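Local coordinates for protein serine acetyltransferase (Bacteroides vulgatus ATCC 8482, PDB 3F1X) that probably transfers an acetyl group from acetyl-CoA to L-serine, an acyltransfer step that leads into cysteine biosynthesis, at residues T209-G214 / V223-G228; E135-G140 / H202-H207; K274-G279 / E286-G291. One frame throughout, in Å; residues are numbered along the deposited sequence.

Interaction 1 of 3, residues T209-G214 / V223-G228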
loop_
_atom_site.group_PDB
_atom_site.type_symbol
_atom_site.label_atom_id
_atom_site.label_comp_id
_atom_site.label_asym_id
_atom_site.label_seq_id
_atom_site.Cartn_x
_atom_site.Cartn_y
_atom_site.Cartn_z
ATOM N N THR A 209 28.893 -1.496 -12.419
ATOM C CA THR A 209 28.150 -2.714 -12.764
ATOM C C THR A 209 29.110 -3.843 -13.136
ATOM O O THR A 209 29.997 -3.669 -13.965
ATOM C CB THR A 209 27.177 -2.452 -13.924
ATOM O OG1 THR A 209 26.214 -1.482 -13.502
ATOM C CG2 THR A 209 26.438 -3.721 -14.323
ATOM N N GLY A 210 28.951 -4.996 -12.496
ATOM C CA GLY A 210 29.820 -6.120 -12.791
ATOM C C GLY A 210 31.026 -6.257 -11.872
ATOM O O GLY A 210 31.796 -7.214 -11.983
ATOM N N VAL A 211 31.213 -5.299 -10.972
ATOM C CA VAL A 211 32.335 -5.379 -10.044
ATOM C C VAL A 211 32.114 -6.550 -9.096
ATOM O O VAL A 211 31.009 -6.739 -8.588
ATOM C CB VAL A 211 32.478 -4.092 -9.212
ATOM C CG1 VAL A 211 33.354 -4.348 -7.992
ATOM C CG2 VAL A 211 33.110 -2.984 -10.060
ATOM N N VAL A 212 33.160 -7.347 -8.889
ATOM C CA VAL A 212 33.102 -8.483 -7.971
ATOM C C VAL A 212 34.327 -8.442 -7.048
ATOM O O VAL A 212 35.473 -8.455 -7.512
ATOM C CB VAL A 212 33.085 -9.835 -8.718
ATOM C CG1 VAL A 212 33.125 -10.991 -7.710
ATOM C CG2 VAL A 212 31.827 -9.947 -9.566
ATOM N N ILE A 213 34.084 -8.363 -5.744
ATOM C CA ILE A 213 35.171 -8.312 -4.766
ATOM C C ILE A 213 35.030 -9.529 -3.867
ATOM O O ILE A 213 34.096 -9.615 -3.073
ATOM C CB ILE A 213 35.114 -7.007 -3.917
ATOM C CG1 ILE A 213 35.251 -5.789 -4.838
ATOM C CG2 ILE A 213 36.240 -6.997 -2.877
ATOM C CD1 ILE A 213 35.184 -4.444 -4.115
ATOM N N GLY A 214 35.973 -10.461 -4.011
ATOM C CA GLY A 214 35.980 -11.711 -3.263
ATOM C C GLY A 214 36.111 -11.674 -1.750
ATOM O O GLY A 214 36.667 -10.737 -1.176
ATOM N N VAL A 223 41.777 3.612 -3.243
ATOM C CA VAL A 223 41.754 2.699 -4.379
ATOM C C VAL A 223 40.503 2.951 -5.205
ATOM O O VAL A 223 39.444 3.253 -4.659
ATOM C CB VAL A 223 41.774 1.219 -3.918
ATOM C CG1 VAL A 223 41.695 0.283 -5.127
ATOM C CG2 VAL A 223 43.045 0.941 -3.124
ATOM N N LYS A 224 40.634 2.841 -6.526
ATOM C CA LYS A 224 39.510 3.064 -7.430
ATOM C C LYS A 224 39.357 1.892 -8.386
ATOM O O LYS A 224 40.322 1.452 -8.999
ATOM C CB LYS A 224 39.712 4.352 -8.243
ATOM C CG LYS A 224 38.622 4.580 -9.293
ATOM C CD LYS A 224 38.871 5.812 -10.162
ATOM C CE LYS A 224 38.707 7.106 -9.387
ATOM N NZ LYS A 224 38.689 8.286 -10.310
ATOM N N LEU A 225 38.133 1.395 -8.502
ATOM C CA LEU A 225 37.816 0.276 -9.380
ATOM C C LEU A 225 36.748 0.731 -10.364
ATOM O O LEU A 225 35.881 1.529 -10.016
ATOM C CB LEU A 225 37.271 -0.898 -8.559
ATOM C CG LEU A 225 38.176 -2.044 -8.096
ATOM C CD1 LEU A 225 39.538 -1.551 -7.628
ATOM C CD2 LEU A 225 37.444 -2.796 -6.995
ATOM N N TYR A 226 36.814 0.221 -11.589
ATOM C CA TYR A 226 35.837 0.557 -12.613
ATOM C C TYR A 226 34.877 -0.612 -12.819
ATOM O O TYR A 226 35.057 -1.684 -12.237
ATOM C CB TYR A 226 36.551 0.894 -13.928
ATOM C CG TYR A 226 37.072 2.311 -13.970
ATOM C CD1 TYR A 226 36.381 3.299 -14.660
ATOM C CD2 TYR A 226 38.241 2.668 -13.302
ATOM C CE1 TYR A 226 36.839 4.627 -14.691
ATOM C CE2 TYR A 226 38.711 3.996 -13.322
ATOM C CZ TYR A 226 38.004 4.964 -14.017
ATOM O OH TYR A 226 38.446 6.267 -14.039
ATOM N N GLN A 227 33.859 -0.391 -13.646
ATOM C CA GLN A 227 32.861 -1.407 -13.953
ATOM C C GLN A 227 33.510 -2.708 -14.434
ATOM O O GLN A 227 34.554 -2.687 -15.094
ATOM C CB GLN A 227 31.909 -0.897 -15.048
ATOM C CG GLN A 227 32.617 -0.490 -16.353
ATOM C CD GLN A 227 33.086 0.958 -16.361
ATOM O OE1 GLN A 227 33.213 1.584 -15.315
ATOM N NE2 GLN A 227 33.355 1.495 -17.555
ATOM N N GLY A 228 32.875 -3.829 -14.095
ATOM C CA GLY A 228 33.345 -5.139 -14.514
ATOM C C GLY A 228 34.625 -5.684 -13.895
ATOM O O GLY A 228 35.078 -6.768 -14.261
HETATM O O HOH W 1 32.595 -8.592 -14.132
#
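One corner of a left-handed parallel beta-helix is formed here, with the turn at Thr209-Gly210 lying against the turn at Gln227-Gly228. Gly228 N donates to Thr209 O at 2.9 Å; the N-H...O angle is only 134°, and the donor lies tilted 35° from the carbonyl plane. Thr209 O also meets the aliphatic CB of Gln227 at 3.5 Å. The alpha carbons of Gly210 and Gly228 come within 4.0 Å of each other, an approach that depends on Gly210 having no side chain on the side that meets Gly228, while Gly228 is suited by its positive phi. Since the paired residues are 18 apart in sequence, each corner sits directly above its equivalent one coil earlier, the spacing expected of hexapeptide-repeat coils. A water closes the turn edge by donating to Gly210 O (2.7 Å) and to Gly228 O (3.1 Å). Inside the coil, Val211 has CG1 anti to its backbone N (chi1 163°), which leaves CG2 beside that nitrogen and only 3.2 Å from Tyr226 O. The CD1 end of Ile213 meets Leu225 CD2 at 4.0 Å, the two side chains crossing at a slant. At this corner Thr209 also packs on Thr209 of the third subunit and on His186 of the second.

Interaction 2 of 3, residues E135-G140 / H202-H207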
loop_
_atom_site.group_PDB
_atom_site.type_symbol
_atom_site.label_atom_id
_atom_site.label_comp_id
_atom_site.label_asym_id
_atom_site.label_seq_id
_atom_site.Cartn_x
_atom_site.Cartn_y
_atom_site.Cartn_z
ATOM N N GLU A 135 34.052 11.662 -0.600
ATOM C CA GLU A 135 35.053 12.638 -1.019
ATOM C C GLU A 135 35.878 12.102 -2.180
ATOM O O GLU A 135 36.160 12.825 -3.132
ATOM C CB GLU A 135 35.983 12.976 0.144
ATOM C CG GLU A 135 35.350 13.834 1.218
ATOM C CD GLU A 135 36.175 13.857 2.490
ATOM O OE1 GLU A 135 37.392 14.128 2.406
ATOM O OE2 GLU A 135 35.602 13.601 3.573
ATOM N N ALA A 136 36.263 10.831 -2.095
ATOM C CA ALA A 136 37.051 10.207 -3.144
ATOM C C ALA A 136 36.236 10.124 -4.431
ATOM O O ALA A 136 36.777 10.281 -5.529
ATOM C CB ALA A 136 37.494 8.815 -2.712
ATOM N N ALA A 137 34.934 9.886 -4.296
ATOM C CA ALA A 137 34.057 9.786 -5.461
ATOM C C ALA A 137 33.912 11.140 -6.151
ATOM O O ALA A 137 33.814 11.216 -7.374
ATOM C CB ALA A 137 32.683 9.256 -5.045
ATOM N N TYR A 138 33.905 12.204 -5.357
ATOM C CA TYR A 138 33.779 13.556 -5.882
ATOM C C TYR A 138 35.077 14.046 -6.532
ATOM O O TYR A 138 35.103 14.393 -7.709
ATOM C CB TYR A 138 33.387 14.518 -4.754
ATOM C CG TYR A 138 33.337 15.960 -5.194
ATOM C CD1 TYR A 138 32.333 16.411 -6.043
ATOM C CD2 TYR A 138 34.313 16.867 -4.791
ATOM C CE1 TYR A 138 32.302 17.742 -6.488
ATOM C CE2 TYR A 138 34.295 18.203 -5.232
ATOM C CZ TYR A 138 33.286 18.632 -6.080
ATOM O OH TYR A 138 33.261 19.938 -6.530
ATOM N N TYR A 139 36.151 14.074 -5.753
ATOM C CA TYR A 139 37.444 14.547 -6.238
ATOM C C TYR A 139 38.010 13.862 -7.474
ATOM O O TYR A 139 38.776 14.475 -8.215
ATOM C CB TYR A 139 38.479 14.478 -5.115
ATOM C CG TYR A 139 38.382 15.629 -4.144
ATOM C CD1 TYR A 139 38.674 16.929 -4.546
ATOM C CD2 TYR A 139 37.997 15.422 -2.823
ATOM C CE1 TYR A 139 38.589 18.004 -3.653
ATOM C CE2 TYR A 139 37.904 16.487 -1.921
ATOM C CZ TYR A 139 38.205 17.776 -2.344
ATOM O OH TYR A 139 38.122 18.828 -1.461
ATOM N N GLY A 140 37.643 12.610 -7.711
ATOM C CA GLY A 140 38.179 11.923 -8.872
ATOM C C GLY A 140 37.198 11.730 -10.008
ATOM O O GLY A 140 37.477 11.002 -10.962
ATOM N N HIS A 202 38.683 6.161 1.669
ATOM C CA HIS A 202 38.678 6.808 0.364
ATOM C C HIS A 202 38.582 5.785 -0.764
ATOM O O HIS A 202 39.347 5.823 -1.722
ATOM C CB HIS A 202 39.942 7.653 0.200
ATOM C CG HIS A 202 40.067 8.745 1.214
ATOM N ND1 HIS A 202 40.506 8.523 2.502
ATOM C CD2 HIS A 202 39.761 10.062 1.145
ATOM C CE1 HIS A 202 40.463 9.655 3.182
ATOM N NE2 HIS A 202 40.015 10.605 2.382
ATOM N N PHE A 203 37.642 4.862 -0.639
ATOM C CA PHE A 203 37.451 3.845 -1.657
ATOM C C PHE A 203 36.399 4.347 -2.639
ATOM O O PHE A 203 35.421 4.964 -2.241
ATOM C CB PHE A 203 36.976 2.542 -1.011
ATOM C CG PHE A 203 36.714 1.440 -1.996
ATOM C CD1 PHE A 203 37.745 0.940 -2.798
ATOM C CD2 PHE A 203 35.438 0.889 -2.122
ATOM C CE1 PHE A 203 37.511 -0.097 -3.713
ATOM C CE2 PHE A 203 35.194 -0.152 -3.036
ATOM C CZ PHE A 203 36.234 -0.645 -3.830
ATOM N N THR A 204 36.599 4.096 -3.922
ATOM C CA THR A 204 35.620 4.537 -4.893
ATOM C C THR A 204 35.464 3.526 -6.019
ATOM O O THR A 204 36.414 2.841 -6.396
ATOM C CB THR A 204 35.997 5.921 -5.474
ATOM O OG1 THR A 204 34.895 6.442 -6.225
ATOM C CG2 THR A 204 37.198 5.810 -6.369
ATOM N N ILE A 205 34.243 3.419 -6.525
ATOM C CA ILE A 205 33.929 2.522 -7.624
ATOM C C ILE A 205 33.232 3.391 -8.658
ATOM O O ILE A 205 32.190 3.982 -8.375
ATOM C CB ILE A 205 32.981 1.389 -7.175
ATOM C CG1 ILE A 205 33.713 0.462 -6.196
ATOM C CG2 ILE A 205 32.484 0.623 -8.391
ATOM C CD1 ILE A 205 32.838 -0.611 -5.563
ATOM N N ASP A 206 33.822 3.489 -9.843
ATOM C CA ASP A 206 33.253 4.305 -10.910
ATOM C C ASP A 206 32.284 3.483 -11.756
ATOM O O ASP A 206 32.687 2.495 -12.363
ATOM C CB ASP A 206 34.374 4.841 -11.805
ATOM C CG ASP A 206 34.081 6.228 -12.337
ATOM O OD1 ASP A 206 32.903 6.515 -12.650
ATOM O OD2 ASP A 206 35.034 7.030 -12.450
ATOM N N HIS A 207 31.019 3.895 -11.801
ATOM C CA HIS A 207 29.998 3.195 -12.580
ATOM C C HIS A 207 29.711 1.870 -11.855
ATOM O O HIS A 207 28.620 1.682 -11.315
ATOM C CB HIS A 207 30.507 2.998 -14.010
ATOM C CG HIS A 207 31.062 4.251 -14.623
ATOM N ND1 HIS A 207 30.296 5.381 -14.827
ATOM C CD2 HIS A 207 32.303 4.554 -15.071
ATOM C CE1 HIS A 207 31.041 6.323 -15.381
ATOM N NE2 HIS A 207 32.262 5.850 -15.541
#
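The last turn of helix 123-139 passes close to the entry of strand 204-206, bringing the alpha carbon of Ala136 to 5.1 Å from that of His202, and Ala137 level with Thr204. The methyl of Ala136 makes the largest single contribution to the contact. Its CB points at the strand and settles over the backbone of His202, 3.7 Å from His202 O, while touching His202 CB at 4.0 Å and lying 4.3 Å from Thr204 CB. One residue on, the helix backbone meets a hydroxyl: Thr204 holds OG1 anti to its backbone N (chi1 -169°), and this oxygen rests 3.5 Å from Ala137 CA and 3.8 Å from Ala137 CB. Glu135 reaches along the margin towards the His202 imidazole, but its OE1 stops 4.4 Å from His202 NE2.

What is joined is the helical part of the chain and the beta-helix, at the edge strand of one of its parallel faces. Polar ties come from the preceding helical turn, where Thr132 OG1 accepts from His202 N and Asp133 OD1 from Phe203 N. The Phe203 ring goes to the other side, against Leu225 and helix 155-171.

With no hydrogen bond between the two segments themselves, their contact rests on van der Waals packing of small groups, which lets helix and strand backbones approach closely. The carboxylate of Glu135 can add at most a longer-range attraction, and only if the imidazole of His202 carries a proton on both nitrogens.

Interaction 3 of 3, residues K274-G279 / E286-G291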
loop_
_atom_site.group_PDB
_atom_site.type_symbol
_atom_site.label_atom_id
_atom_site.label_comp_id
_atom_site.label_asym_id
_atom_site.label_seq_id
_atom_site.Cartn_x
_atom_site.Cartn_y
_atom_site.Cartn_z
ATOM N N LYS A 274 51.367 -0.440 -4.591
ATOM C CA LYS A 274 50.802 0.898 -4.479
ATOM C C LYS A 274 51.110 1.792 -5.677
ATOM O O LYS A 274 52.194 1.739 -6.267
ATOM C CB LYS A 274 51.248 1.582 -3.177
ATOM C CG LYS A 274 52.734 1.693 -2.952
ATOM C CD LYS A 274 53.015 2.467 -1.666
ATOM C CE LYS A 274 54.510 2.578 -1.387
ATOM N NZ LYS A 274 54.803 3.377 -0.158
ATOM N N GLY A 275 50.122 2.599 -6.040
ATOM C CA GLY A 275 50.283 3.511 -7.152
ATOM C C GLY A 275 50.277 2.845 -8.513
ATOM O O GLY A 275 50.429 3.521 -9.529
ATOM N N ALA A 276 50.098 1.530 -8.557
ATOM C CA ALA A 276 50.078 0.849 -9.848
ATOM C C ALA A 276 48.743 1.020 -10.554
ATOM O O ALA A 276 47.714 1.303 -9.927
ATOM C CB ALA A 276 50.383 -0.624 -9.682
ATOM N N THR A 277 48.775 0.847 -11.870
ATOM C CA THR A 277 47.587 0.966 -12.699
ATOM C C THR A 277 47.409 -0.309 -13.521
ATOM O O THR A 277 48.347 -0.774 -14.178
ATOM C CB THR A 277 47.702 2.168 -13.655
ATOM O OG1 THR A 277 47.762 3.379 -12.892
ATOM C CG2 THR A 277 46.502 2.228 -14.596
ATOM N N VAL A 278 46.206 -0.877 -13.466
ATOM C CA VAL A 278 45.889 -2.095 -14.204
ATOM C C VAL A 278 44.916 -1.739 -15.315
ATOM O O VAL A 278 43.768 -1.355 -15.056
ATOM C CB VAL A 278 45.238 -3.172 -13.287
ATOM C CG1 VAL A 278 44.832 -4.398 -14.112
ATOM C CG2 VAL A 278 46.210 -3.589 -12.188
ATOM N N GLY A 279 45.384 -1.859 -16.552
ATOM C CA GLY A 279 44.544 -1.551 -17.693
ATOM C C GLY A 279 43.328 -2.459 -17.759
ATOM O O GLY A 279 43.269 -3.476 -17.073
ATOM N N GLU A 286 49.526 -12.472 -12.094
ATOM C CA GLU A 286 50.855 -12.249 -11.534
ATOM C C GLU A 286 50.886 -10.951 -10.735
ATOM O O GLU A 286 50.061 -10.068 -10.955
ATOM C CB GLU A 286 51.889 -12.153 -12.656
ATOM C CG GLU A 286 51.884 -13.316 -13.613
ATOM C CD GLU A 286 52.310 -14.594 -12.941
ATOM O OE1 GLU A 286 53.495 -14.687 -12.553
ATOM O OE2 GLU A 286 51.464 -15.504 -12.799
ATOM N N ASN A 287 51.845 -10.835 -9.820
ATOM C CA ASN A 287 51.994 -9.624 -9.019
ATOM C C ASN A 287 52.266 -8.449 -9.954
ATOM O O ASN A 287 52.805 -8.625 -11.044
ATOM C CB ASN A 287 53.168 -9.759 -8.046
ATOM C CG ASN A 287 52.903 -10.746 -6.933
ATOM O OD1 ASN A 287 53.838 -11.286 -6.338
ATOM N ND2 ASN A 287 51.633 -10.980 -6.631
ATOM N N VAL A 288 51.894 -7.253 -9.521
ATOM C CA VAL A 288 52.113 -6.054 -10.320
ATOM C C VAL A 288 52.934 -5.094 -9.470
ATOM O O VAL A 288 52.450 -4.591 -8.458
ATOM C CB VAL A 288 50.769 -5.387 -10.709
ATOM C CG1 VAL A 288 51.022 -4.130 -11.531
ATOM C CG2 VAL A 288 49.916 -6.366 -11.507
ATOM N N PRO A 289 54.199 -4.840 -9.860
ATOM C CA PRO A 289 55.038 -3.927 -9.078
ATOM C C PRO A 289 54.415 -2.557 -8.851
ATOM O O PRO A 289 53.618 -2.079 -9.657
ATOM C CB PRO A 289 56.344 -3.870 -9.878
ATOM C CG PRO A 289 55.938 -4.254 -11.266
ATOM C CD PRO A 289 54.931 -5.349 -11.033
ATOM N N ALA A 290 54.779 -1.937 -7.736
ATOM C CA ALA A 290 54.254 -0.631 -7.381
ATOM C C ALA A 290 54.594 0.424 -8.424
ATOM O O ALA A 290 55.675 0.400 -9.010
ATOM C CB ALA A 290 54.798 -0.209 -6.013
ATOM N N GLY A 291 53.654 1.338 -8.653
ATOM C CA GLY A 291 53.863 2.414 -9.604
ATOM C C GLY A 291 53.958 2.034 -11.072
ATOM O O GLY A 291 54.180 2.900 -11.919
#
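Ala276 and Val288 face each other with methyl groups, Val288 CG1 lying 4.0 Å from Ala276 CB. Val288 turns its CB towards the neighbouring segment, and with CG1 anti to the backbone N (chi1 179°) this branch reaches the alanine. The same Ala276 methyl also comes up to the backbone, 3.5 Å from Pro289 O. At the outer side, Ala290 places its CB 3.3 Å from Lys274 O and 4.2 Å from Lys274 CG, whereas the lysine chain beyond CG runs out extended. Between the methyl pair and the Ala290-Lys274 contact, Gly291 N donates to Lys274 O at 2.8 Å, with an N-H...O angle of 134° and the donor tilted 25° from the carbonyl plane. Gly275 and Gly291, each at positive phi, form successive turns at a corner of the beta-helix, and Gly275 O rests 3.6 Å from Gly291 CA. The equivalent residues Lys274 and Ala290 are 16 apart, two fewer than in a standard 18-residue coil, so this C-terminal coil is shortened. One bent hydrogen bond is thus the only one between the segments, and the rest of the contact is van der Waals packing, chiefly of the Ala276, Val288 and Ala290 methyls.

Overall arrangement
From the N terminus, interaction 2 comes first: 202-207 returns to 135-140 and closes a loop of 61 residues, largely helical, holding the helical region against the first coil of the beta-helix. Interaction 1 then closes an eight-residue loop and interaction 3 a six-residue loop, each stacking consecutive coils. The three follow in series, neither nesting nor crossing. All reach one parallel sheet, in which strands 204-206 and 224-226 are neighbours; interaction 1 joins it to the sheet of strand 212-213. Asp206 N probably bonds to Leu225 O, joining interactions 1 and 2, whose centres lie 12 Å apart. Interaction 3 stands about 16 Å from interaction 1, centre to centre, further along the beta-helix.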